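Local coordinates for protein Vlm2 (PDB 6ECB) that serves as the thioesterase domain of a non-ribosomal peptide synthetase for the depsipeptide valinomycin and probably releases acyl chains bound to the enzyme, at residues P45-G49 and L215-L220. Sequence-based numbering, arbitrary orientation.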
loop_
_atom_site.group_PDB
_atom_site.type_symbol
_atom_site.label_atom_id
_atom_site.label_comp_id
_atom_site.label_asym_id
_atom_site.label_seq_id
_atom_site.Cartn_x
_atom_site.Cartn_y
_atom_site.Cartn_z
ATOM N N PRO A 45 2.054 1.543 3.583
ATOM C CA PRO A 45 2.598 1.778 2.245
ATOM C C PRO A 45 3.313 0.562 1.678
ATOM O O PRO A 45 3.949 -0.204 2.412
ATOM C CB PRO A 45 3.592 2.931 2.477
ATOM C CG PRO A 45 4.094 2.700 3.860
ATOM C CD PRO A 45 2.870 2.192 4.632
ATOM N N PRO A 46 3.310 0.411 0.347
ATOM C CA PRO A 46 4.112 -0.622 -0.299
ATOM C C PRO A 46 5.573 -0.191 -0.375
ATOM O O PRO A 46 5.942 0.840 0.203
ATOM C CB PRO A 46 3.490 -0.716 -1.688
ATOM C CG PRO A 46 3.167 0.671 -1.976
ATOM C CD PRO A 46 2.655 1.264 -0.666
ATOM N N ALA A 47 6.377 -0.937 -1.119
ATOM C CA ALA A 47 7.803 -0.608 -1.213
ATOM C C ALA A 47 7.960 0.816 -1.701
ATOM O O ALA A 47 7.346 1.225 -2.698
ATOM C CB ALA A 47 8.518 -1.570 -2.147
ATOM N N GLY A 48 8.803 1.581 -1.005
ATOM C CA GLY A 48 9.006 2.992 -1.296
ATOM C C GLY A 48 8.354 3.918 -0.285
ATOM O O GLY A 48 8.726 5.111 -0.209
ATOM N N GLY A 49 7.388 3.411 0.483
ATOM C CA GLY A 49 6.918 4.103 1.661
ATOM C C GLY A 49 5.893 5.187 1.441
ATOM O O GLY A 49 5.570 5.888 2.399
ATOM N N LEU A 215 14.171 4.464 -1.277
ATOM C CA LEU A 215 13.544 3.608 -0.274
ATOM C C LEU A 215 12.887 2.394 -0.932
ATOM O O LEU A 215 12.896 1.293 -0.382
ATOM C CB LEU A 215 12.523 4.400 0.546
ATOM C CG LEU A 215 11.794 3.623 1.648
ATOM C CD1 LEU A 215 12.778 2.958 2.617
ATOM C CD2 LEU A 215 10.870 4.575 2.388
ATOM N N GLN A 216 12.327 2.572 -2.124
ATOM C CA GLN A 216 11.724 1.444 -2.826
ATOM C C GLN A 216 12.744 0.350 -3.111
ATOM O O GLN A 216 12.488 -0.828 -2.844
ATOM C CB GLN A 216 11.083 1.925 -4.136
ATOM C CG GLN A 216 10.407 0.802 -4.895
ATOM C CD GLN A 216 9.804 1.307 -6.200
ATOM O OE1 GLN A 216 10.424 2.079 -6.916
ATOM N NE2 GLN A 216 8.583 0.879 -6.496
ATOM N N MET A 217 13.907 0.712 -3.671
ATOM C CA MET A 217 14.939 -0.286 -3.945
ATOM C C MET A 217 15.326 -1.015 -2.669
ATOM O O MET A 217 15.502 -2.238 -2.666
ATOM C CB MET A 217 16.178 0.372 -4.564
ATOM C CG MET A 217 17.146 -0.635 -5.182
ATOM S SD MET A 217 16.445 -1.471 -6.627
ATOM C CE MET A 217 15.538 -0.128 -7.374
ATOM N N HIS A 218 15.444 -0.277 -1.563
ATOM C CA HIS A 218 15.778 -0.890 -0.279
ATOM C C HIS A 218 14.716 -1.901 0.151
ATOM O O HIS A 218 15.036 -3.020 0.560
ATOM C CB HIS A 218 15.919 0.203 0.780
ATOM C CG HIS A 218 16.011 -0.310 2.171
ATOM N ND1 HIS A 218 17.163 -0.884 2.667
ATOM C CD2 HIS A 218 15.111 -0.325 3.180
ATOM C CE1 HIS A 218 16.956 -1.252 3.920
ATOM N NE2 HIS A 218 15.721 -0.923 4.257
ATOM N N GLN A 219 13.448 -1.513 0.083
ATOM C CA GLN A 219 12.390 -2.384 0.589
ATOM C C GLN A 219 12.107 -3.537 -0.364
ATOM O O GLN A 219 11.622 -4.598 0.068
ATOM C CB GLN A 219 11.128 -1.578 0.836
ATOM C CG GLN A 219 11.298 -0.546 1.943
ATOM C CD GLN A 219 10.014 0.050 2.380
ATOM O OE1 GLN A 219 9.290 0.642 1.578
ATOM N NE2 GLN A 219 9.693 -0.105 3.669
ATOM N N LEU A 220 12.402 -3.356 -1.642
ATOM C CA LEU A 220 12.327 -4.481 -2.569
ATOM C C LEU A 220 13.316 -5.578 -2.230
ATOM O O LEU A 220 13.153 -6.695 -2.721
ATOM C CB LEU A 220 12.560 -4.006 -4.006
ATOM C CG LEU A 220 11.391 -3.215 -4.601
ATOM C CD1 LEU A 220 11.743 -2.690 -5.964
ATOM C CD2 LEU A 220 10.107 -4.071 -4.669
HETATM O O HOH W 1 6.784 0.498 3.032
HETATM O O HOH W 2 6.178 0.012 -4.884
#
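Gln-219, on helix 206-220, meets Gly-48 in the turn after strand 40-44, a case of a buried amide fastening a loop to a helix. Its CB rests 4.0 Å from Ala-47 CB, a methyl also touched by Leu-220 CD2 at 3.9 Å. CG, beside the backbone N (chi1 -65°), carries the extended chain on until CD stands 3.9 Å from Gly-48 N. OE1 accepts that N-H at 2.8 Å, in the carbonyl plane though bent at the hydrogen (146°), and lies 3.4 Å from Ala-47 CA; NE2 turns to the Tyr-222 hydroxyl. One water is placed to donate to OE1 and to Pro-46 O, which closes the type II turn by accepting Gly-49 N; another links Ala-47 O to Gln-216 NE2. Gly-48 CA comes within 3.5 Å of Gln-216 CA: a CB there would crowd Gln-216 CB and, at phi 106°, the preceding carbonyl oxygen. Leu-215 CD2 packs 3.4 Å from Gly-48 O. A leucine in place of Gln-219 would probably leave the buried Gly-48 N-H without its acceptor. Helix 206-220 belongs to the insertion that probably forms the lid, as in related thioesterases, and Pro-46 touches the probable nucleophile elbow; in alpha/beta-hydrolases this loop usually supplies an oxyanion-hole N-H. The chemistry thus implies a polar tether, direct and probably water-mediated, between lid and loop.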